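Local coordinates for iron-regulated outer membrane protein (Neisseria meningitidis, PDB 4B7O) that probably imports iron across the meningococcal outer membrane as a TonB-dependent transporter, a beta-barrel with a plug domain folded inside it, at residues A[61-69]-A[551-559]; A[154-162]-A[461-469]. One frame throughout, in Å; residues are numbered along the deposited sequence.

Interaction 1. Residues A[61-69]-A[551-559]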
loop_
_atom_site.group_PDB
_atom_site.type_symbol
_atom_site.label_atom_id
_atom_site.label_comp_id
_atom_site.label_asym_id
_atom_site.label_seq_id
_atom_site.Cartn_x
_atom_site.Cartn_y
_atom_site.Cartn_z
ATOM N N ASP A 61 -13.618 -0.065 -16.201
ATOM C CA ASP A 61 -12.148 0.162 -16.423
ATOM C C ASP A 61 -11.763 0.469 -17.862
ATOM O O ASP A 61 -11.852 -0.411 -18.702
ATOM C CB ASP A 61 -11.346 -1.043 -15.983
ATOM C CG ASP A 61 -11.150 -1.068 -14.492
ATOM O OD1 ASP A 61 -11.074 0.036 -13.891
ATOM O OD2 ASP A 61 -11.101 -2.180 -13.918
ATOM N N ARG A 62 -11.303 1.689 -18.139
ATOM C CA ARG A 62 -10.968 2.041 -19.509
ATOM C C ARG A 62 -9.676 2.778 -19.676
ATOM O O ARG A 62 -9.564 3.576 -20.619
ATOM C CB ARG A 62 -12.096 2.825 -20.193
ATOM C CG ARG A 62 -13.380 2.005 -20.221
ATOM C CD ARG A 62 -14.519 2.675 -20.922
ATOM N NE ARG A 62 -14.877 3.959 -20.321
ATOM C CZ ARG A 62 -15.474 4.949 -21.001
ATOM N NH1 ARG A 62 -15.798 4.801 -22.308
ATOM N NH2 ARG A 62 -15.745 6.090 -20.386
ATOM N N GLN A 63 -8.690 2.509 -18.824
ATOM C CA GLN A 63 -7.381 3.149 -19.016
ATOM C C GLN A 63 -6.267 2.144 -19.200
ATOM O O GLN A 63 -5.122 2.384 -18.822
ATOM C CB GLN A 63 -7.043 4.157 -17.936
ATOM C CG GLN A 63 -8.035 5.306 -17.841
ATOM C CD GLN A 63 -7.599 6.419 -16.855
ATOM O OE1 GLN A 63 -8.371 6.824 -15.973
ATOM N NE2 GLN A 63 -6.375 6.912 -17.015
ATOM N N GLY A 64 -6.589 1.044 -19.861
ATOM C CA GLY A 64 -5.605 0.041 -20.009
ATOM C C GLY A 64 -5.475 -0.700 -18.678
ATOM O O GLY A 64 -6.456 -1.184 -18.109
ATOM N N SER A 65 -4.245 -0.801 -18.216
ATOM C CA SER A 65 -3.932 -1.445 -16.969
ATOM C C SER A 65 -3.721 -0.365 -15.896
ATOM O O SER A 65 -3.433 -0.686 -14.739
ATOM C CB SER A 65 -2.661 -2.289 -17.134
ATOM O OG SER A 65 -2.641 -3.358 -16.203
ATOM N N LYS A 66 -3.854 0.908 -16.291
ATOM C CA LYS A 66 -3.619 2.031 -15.396
ATOM C C LYS A 66 -4.469 1.987 -14.126
ATOM O O LYS A 66 -3.979 2.352 -13.075
ATOM C CB LYS A 66 -3.830 3.354 -16.100
ATOM C CG LYS A 66 -3.545 4.541 -15.224
ATOM C CD LYS A 66 -3.692 5.868 -15.971
ATOM C CE LYS A 66 -3.336 7.021 -15.051
ATOM N NZ LYS A 66 -1.870 6.950 -14.757
ATOM N N ILE A 67 -5.708 1.511 -14.237
ATOM C CA ILE A 67 -6.651 1.569 -13.171
ATOM C C ILE A 67 -7.433 0.300 -13.188
ATOM O O ILE A 67 -8.146 0.050 -14.135
ATOM C CB ILE A 67 -7.576 2.781 -13.347
ATOM C CG1 ILE A 67 -6.860 4.023 -12.802
ATOM C CG2 ILE A 67 -8.870 2.604 -12.567
ATOM C CD1 ILE A 67 -7.265 5.302 -13.461
ATOM N N ARG A 68 -7.268 -0.538 -12.166
ATOM C CA ARG A 68 -8.016 -1.780 -12.089
ATOM C C ARG A 68 -8.895 -1.684 -10.863
ATOM O O ARG A 68 -8.420 -1.671 -9.720
ATOM C CB ARG A 68 -7.085 -2.972 -12.065
ATOM C CG ARG A 68 -6.172 -3.048 -13.307
ATOM C CD ARG A 68 -5.374 -4.346 -13.475
ATOM N NE ARG A 68 -6.198 -5.552 -13.709
ATOM C CZ ARG A 68 -6.266 -6.610 -12.882
ATOM N NH1 ARG A 68 -5.564 -6.660 -11.738
ATOM N NH2 ARG A 68 -7.034 -7.647 -13.200
ATOM N N THR A 69 -10.187 -1.515 -11.078
ATOM C CA THR A 69 -11.033 -1.358 -9.919
ATOM C C THR A 69 -11.691 -2.706 -9.591
ATOM O O THR A 69 -11.914 -3.529 -10.470
ATOM C CB THR A 69 -11.990 -0.135 -9.977
ATOM O OG1 THR A 69 -13.346 -0.554 -9.965
ATOM C CG2 THR A 69 -11.748 0.762 -11.178
ATOM N N PHE A 551 -13.735 -13.210 -24.338
ATOM C CA PHE A 551 -12.328 -12.932 -24.341
ATOM C C PHE A 551 -12.225 -11.499 -23.876
ATOM O O PHE A 551 -13.102 -10.687 -24.186
ATOM C CB PHE A 551 -11.733 -13.171 -25.728
ATOM C CG PHE A 551 -10.253 -12.946 -25.795
ATOM C CD1 PHE A 551 -9.361 -13.814 -25.161
ATOM C CD2 PHE A 551 -9.729 -11.859 -26.465
ATOM C CE1 PHE A 551 -7.969 -13.587 -25.181
ATOM C CE2 PHE A 551 -8.329 -11.630 -26.498
ATOM C CZ PHE A 551 -7.449 -12.488 -25.846
ATOM N N ALA A 552 -11.225 -11.227 -23.038
ATOM C CA ALA A 552 -10.907 -9.872 -22.579
ATOM C C ALA A 552 -9.375 -9.650 -22.624
ATOM O O ALA A 552 -8.589 -10.598 -22.494
ATOM C CB ALA A 552 -11.431 -9.651 -21.161
ATOM N N ALA A 553 -8.943 -8.409 -22.811
ATOM C CA ALA A 553 -7.514 -8.139 -22.786
ATOM C C ALA A 553 -7.317 -6.688 -22.416
ATOM O O ALA A 553 -8.262 -5.909 -22.481
ATOM C CB ALA A 553 -6.800 -8.507 -24.121
ATOM N N ASN A 554 -6.105 -6.332 -22.010
ATOM C CA ASN A 554 -5.788 -4.937 -21.807
ATOM C C ASN A 554 -4.289 -4.803 -21.753
ATOM O O ASN A 554 -3.602 -5.797 -21.530
ATOM C CB ASN A 554 -6.436 -4.407 -20.531
ATOM C CG ASN A 554 -6.162 -5.294 -19.365
ATOM O OD1 ASN A 554 -5.129 -5.178 -18.742
ATOM N ND2 ASN A 554 -7.093 -6.201 -19.064
ATOM N N GLY A 555 -3.810 -3.576 -21.945
ATOM C CA GLY A 555 -2.411 -3.285 -21.949
ATOM C C GLY A 555 -2.178 -1.814 -21.630
ATOM O O GLY A 555 -3.092 -1.012 -21.703
ATOM N N SER A 556 -0.946 -1.481 -21.276
ATOM C CA SER A 556 -0.576 -0.154 -20.943
ATOM C C SER A 556 0.863 -0.039 -21.279
ATOM O O SER A 556 1.561 -1.028 -21.260
ATOM C CB SER A 556 -0.694 0.096 -19.433
ATOM O OG SER A 556 -2.012 0.488 -19.039
ATOM N N TYR A 557 1.312 1.181 -21.574
ATOM C CA TYR A 557 2.714 1.519 -21.608
ATOM C C TYR A 557 2.875 2.865 -20.941
ATOM O O TYR A 557 2.115 3.759 -21.216
ATOM C CB TYR A 557 3.245 1.587 -23.017
ATOM C CG TYR A 557 4.708 1.363 -23.018
ATOM C CD1 TYR A 557 5.591 2.363 -22.605
ATOM C CD2 TYR A 557 5.218 0.115 -23.332
ATOM C CE1 TYR A 557 6.974 2.138 -22.583
ATOM C CE2 TYR A 557 6.563 -0.136 -23.310
ATOM C CZ TYR A 557 7.432 0.872 -22.951
ATOM O OH TYR A 557 8.746 0.583 -22.916
ATOM N N PHE A 558 3.828 3.005 -20.031
ATOM C CA PHE A 558 3.872 4.240 -19.258
ATOM C C PHE A 558 5.259 4.818 -19.254
ATOM O O PHE A 558 6.218 4.099 -19.395
ATOM C CB PHE A 558 3.411 4.019 -17.809
ATOM C CG PHE A 558 4.223 2.999 -17.099
ATOM C CD1 PHE A 558 5.417 3.370 -16.482
ATOM C CD2 PHE A 558 3.832 1.658 -17.123
ATOM C CE1 PHE A 558 6.202 2.428 -15.829
ATOM C CE2 PHE A 558 4.612 0.702 -16.491
ATOM C CZ PHE A 558 5.797 1.089 -15.849
ATOM N N TRP A 559 5.352 6.126 -19.134
ATOM C CA TRP A 559 6.661 6.745 -18.990
ATOM C C TRP A 559 6.563 7.743 -17.907
ATOM O O TRP A 559 5.586 8.528 -17.850
ATOM C CB TRP A 559 7.001 7.503 -20.203
ATOM C CG TRP A 559 7.171 6.687 -21.441
ATOM C CD1 TRP A 559 8.348 6.225 -21.965
ATOM C CD2 TRP A 559 6.126 6.272 -22.379
ATOM N NE1 TRP A 559 8.129 5.568 -23.126
ATOM C CE2 TRP A 559 6.811 5.578 -23.447
ATOM C CE3 TRP A 559 4.740 6.422 -22.433
ATOM C CZ2 TRP A 559 6.137 5.054 -24.541
ATOM C CZ3 TRP A 559 4.050 5.898 -23.528
ATOM C CH2 TRP A 559 4.739 5.202 -24.553
#
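Gly64, the second residue of a type II' turn from Gln63 to Lys66, brings its CA to 5.0 Å from the CA of Gly555 on the extended strand 551-559. This is a plug-to-wall contact of the TonB-dependent receptor fold: a turn of the plug's N-terminal part rests on the inner surface of a transmembrane strand. Glycine is needed on the plug side of the approach. The turn gives Gly64 a positive phi (76°), part of a backbone conformation that itself calls for glycine, and the close fit leaves the Gly64 CA 3.2 Å from the Gly555 O. Either side of Gly555, Asn554 and Ser556 turn their side chains toward the plug. Asn554 lays its CB near the Gly64 O, at 4.0 Å, while its amide oxygen lies close to the Ser65 side chain without bonding to it. Ser65 OG instead makes a weak hydrogen bond to Glu593 of the adjoining barrel strand. Lys66 runs out fully extended as far as its last torsion, and its ammonium reaches Glu541 of the barrel in a salt bridge as well as carbonyls of the plug. At the centre, Ser556 carries its hydroxyl beside its own backbone N (chi1 -86°), facing the turn, where OG accepts a hydrogen bond from Ser65 N at 2.7 Å and 156°.

Interaction 2. Residues A[154-162]-A[461-469]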
loop_
_atom_site.group_PDB
_atom_site.type_symbol
_atom_site.label_atom_id
_atom_site.label_comp_id
_atom_site.label_asym_id
_atom_site.label_seq_id
_atom_site.Cartn_x
_atom_site.Cartn_y
_atom_site.Cartn_z
ATOM N N GLY A 154 -1.902 10.389 -10.814
ATOM C CA GLY A 154 -3.372 10.479 -10.997
ATOM C C GLY A 154 -3.805 11.813 -11.619
ATOM O O GLY A 154 -2.994 12.736 -11.856
ATOM N N SER A 155 -5.090 11.933 -11.911
ATOM C CA SER A 155 -5.592 13.175 -12.480
ATOM C C SER A 155 -5.776 14.137 -11.311
ATOM O O SER A 155 -5.399 13.822 -10.183
ATOM C CB SER A 155 -6.887 12.933 -13.258
ATOM O OG SER A 155 -7.886 12.377 -12.425
ATOM N N ALA A 156 -6.353 15.295 -11.574
ATOM C CA ALA A 156 -6.459 16.347 -10.583
ATOM C C ALA A 156 -7.232 15.919 -9.350
ATOM O O ALA A 156 -6.857 16.264 -8.251
ATOM C CB ALA A 156 -7.095 17.600 -11.190
ATOM N N SER A 157 -8.302 15.176 -9.534
ATOM C CA SER A 157 -9.148 14.849 -8.443
ATOM C C SER A 157 -8.689 13.658 -7.574
ATOM O O SER A 157 -9.409 13.256 -6.677
ATOM C CB SER A 157 -10.541 14.576 -8.987
ATOM O OG SER A 157 -10.590 13.289 -9.527
ATOM N N ALA A 158 -7.505 13.099 -7.813
ATOM C CA ALA A 158 -7.102 11.860 -7.075
ATOM C C ALA A 158 -6.824 12.049 -5.565
ATOM O O ALA A 158 -7.180 11.213 -4.742
ATOM C CB ALA A 158 -5.890 11.220 -7.740
ATOM N N GLY A 159 -6.162 13.139 -5.212
ATOM C CA GLY A 159 -5.836 13.407 -3.820
ATOM C C GLY A 159 -4.429 13.919 -3.734
ATOM O O GLY A 159 -3.826 14.296 -4.731
ATOM N N ILE A 160 -3.875 13.866 -2.542
ATOM C CA ILE A 160 -2.550 14.409 -2.290
ATOM C C ILE A 160 -1.515 13.381 -2.671
ATOM O O ILE A 160 -1.683 12.220 -2.421
ATOM C CB ILE A 160 -2.398 14.663 -0.763
ATOM C CG1 ILE A 160 -3.687 15.295 -0.256
ATOM C CG2 ILE A 160 -1.098 15.432 -0.451
ATOM C CD1 ILE A 160 -3.622 15.852 1.142
ATOM N N GLY A 161 -0.397 13.829 -3.159
ATOM C CA GLY A 161 0.777 12.960 -3.393
ATOM C C GLY A 161 0.631 11.865 -4.438
ATOM O O GLY A 161 1.350 10.865 -4.408
ATOM N N ALA A 162 -0.270 12.047 -5.388
ATOM C CA ALA A 162 -0.574 10.962 -6.302
ATOM C C ALA A 162 0.422 10.844 -7.390
ATOM O O ALA A 162 0.021 11.013 -8.521
ATOM C CB ALA A 162 -1.934 11.175 -6.898
ATOM N N THR A 461 -10.809 14.658 -20.437
ATOM C CA THR A 461 -10.709 14.975 -19.029
ATOM C C THR A 461 -9.545 15.949 -18.866
ATOM O O THR A 461 -8.426 15.654 -19.303
ATOM C CB THR A 461 -10.431 13.667 -18.248
ATOM O OG1 THR A 461 -11.531 12.769 -18.438
ATOM C CG2 THR A 461 -10.251 13.924 -16.775
ATOM N N GLY A 462 -9.784 17.118 -18.294
ATOM C CA GLY A 462 -8.663 18.052 -18.100
ATOM C C GLY A 462 -8.766 18.508 -16.654
ATOM O O GLY A 462 -9.872 18.611 -16.089
ATOM N N GLY A 463 -7.647 18.786 -16.023
ATOM C CA GLY A 463 -7.800 19.238 -14.661
ATOM C C GLY A 463 -6.608 19.927 -14.129
ATOM O O GLY A 463 -5.511 19.810 -14.705
ATOM N N LEU A 464 -6.791 20.618 -13.012
ATOM C CA LEU A 464 -5.653 21.342 -12.425
ATOM C C LEU A 464 -5.715 21.172 -10.915
ATOM O O LEU A 464 -6.812 21.161 -10.353
ATOM C CB LEU A 464 -5.749 22.833 -12.781
ATOM C CG LEU A 464 -4.600 23.807 -12.518
ATOM C CD1 LEU A 464 -3.245 23.268 -13.011
ATOM C CD2 LEU A 464 -4.910 25.148 -13.197
ATOM N N ARG A 465 -4.545 21.045 -10.281
ATOM C CA ARG A 465 -4.445 20.995 -8.833
ATOM C C ARG A 465 -3.502 22.034 -8.348
ATOM O O ARG A 465 -2.445 22.238 -8.932
ATOM C CB ARG A 465 -3.831 19.680 -8.328
ATOM C CG ARG A 465 -4.771 18.544 -8.344
ATOM C CD ARG A 465 -4.048 17.317 -7.776
ATOM N NE ARG A 465 -3.804 17.472 -6.335
ATOM C CZ ARG A 465 -4.748 17.353 -5.412
ATOM N NH1 ARG A 465 -6.018 17.024 -5.735
ATOM N NH2 ARG A 465 -4.408 17.558 -4.148
ATOM N N TYR A 466 -3.849 22.588 -7.196
ATOM C CA TYR A 466 -2.968 23.426 -6.447
ATOM C C TYR A 466 -2.547 22.644 -5.199
ATOM O O TYR A 466 -3.379 22.320 -4.386
ATOM C CB TYR A 466 -3.726 24.714 -6.076
ATOM C CG TYR A 466 -2.824 25.634 -5.356
ATOM C CD1 TYR A 466 -1.655 26.082 -5.972
ATOM C CD2 TYR A 466 -3.057 25.974 -4.022
ATOM C CE1 TYR A 466 -0.767 26.884 -5.308
ATOM C CE2 TYR A 466 -2.161 26.785 -3.334
ATOM C CZ TYR A 466 -1.023 27.233 -3.987
ATOM O OH TYR A 466 -0.129 28.042 -3.338
ATOM N N ASP A 467 -1.271 22.311 -5.068
ATOM C CA ASP A 467 -0.794 21.475 -3.968
ATOM C C ASP A 467 0.152 22.301 -3.133
ATOM O O ASP A 467 1.147 22.804 -3.673
ATOM C CB ASP A 467 -0.015 20.263 -4.493
ATOM C CG ASP A 467 -0.915 19.049 -4.812
ATOM O OD1 ASP A 467 -1.409 18.942 -5.967
ATOM O OD2 ASP A 467 -1.079 18.165 -3.922
ATOM N N ARG A 468 -0.165 22.476 -1.841
ATOM C CA ARG A 468 0.670 23.269 -0.923
ATOM C C ARG A 468 1.122 22.416 0.272
ATOM O O ARG A 468 0.285 21.788 0.952
ATOM C CB ARG A 468 -0.116 24.490 -0.425
ATOM C CG ARG A 468 0.693 25.391 0.497
ATOM C CD ARG A 468 0.404 26.882 0.319
ATOM N NE ARG A 468 1.205 27.674 1.277
ATOM C CZ ARG A 468 2.433 28.155 1.058
ATOM N NH1 ARG A 468 3.039 27.975 -0.116
ATOM N NH2 ARG A 468 3.064 28.831 2.018
ATOM N N PHE A 469 2.420 22.395 0.542
ATOM C CA PHE A 469 2.844 21.802 1.793
ATOM C C PHE A 469 3.535 22.721 2.817
ATOM O O PHE A 469 4.126 23.753 2.452
ATOM C CB PHE A 469 3.669 20.562 1.529
ATOM C CG PHE A 469 5.092 20.831 1.205
ATOM C CD1 PHE A 469 6.025 21.024 2.238
ATOM C CD2 PHE A 469 5.534 20.825 -0.111
ATOM C CE1 PHE A 469 7.367 21.235 1.975
ATOM C CE2 PHE A 469 6.888 21.018 -0.393
ATOM C CZ PHE A 469 7.797 21.230 0.643
#
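The Ser155 carbonyl oxygen lies at the edge of the contact, 4.5 Å from Arg465 CD, and takes a backbone bond from Ala158 N; the plug loop 154-162 then follows the inner face of barrel strand 461-469, a second plug-to-wall contact of the TonB-dependent receptor fold. Ala156 comes closest to the strand backbone: its CB presses on Leu464 N at 3.5 Å, a position allowed by Gly463, which has no side chain to block it. The Ala156 carbonyl runs along the strand direction, and its oxygen receives Arg465 NH1 at 2.8 Å, almost in line with the C=O bond and in the plane of the guanidinium. Further on, Gly159 takes backbone angles that call for glycine and sets its oxygen 3.2 Å above the middle of the guanidinium face, probably favourable electrostatically but not hydrogen-bonded to NH2. Ile160 and Gly161 then pass near the Asp467 carboxylate, Ile160 offering CG2 at 4.4 Å from Asp467 OD2. Arg465 meets both carbonyls because its chain bends at chi3 (70°), and Asn383 on another barrel strand takes a further bond from NH2. The headgroup is steadied from its own strand by a salt bridge, Arg465 NE to Asp467 OD1 at 2.8 Å.

Interactions 1 and 2 illustrate how a plug is held within a barrel: separate plug loops each meet a different wall strand through backbone groups and polar side chains. Their centres lie about 21 Å apart, each about 19 Å from the centre of the chain, and their nearest atoms come within about 5 Å without touching. Along the sequence, both segments of 154-162 with 461-469 fall between those of 61-69 with 551-559. The plug brings them close, since Lys66 NZ of interaction 1 bonds to the carbonyls of Lys151 and Ala153, which lead into loop 154-162. In both, barrel side chains bind plug backbone, but the serine accepts where the arginine donates.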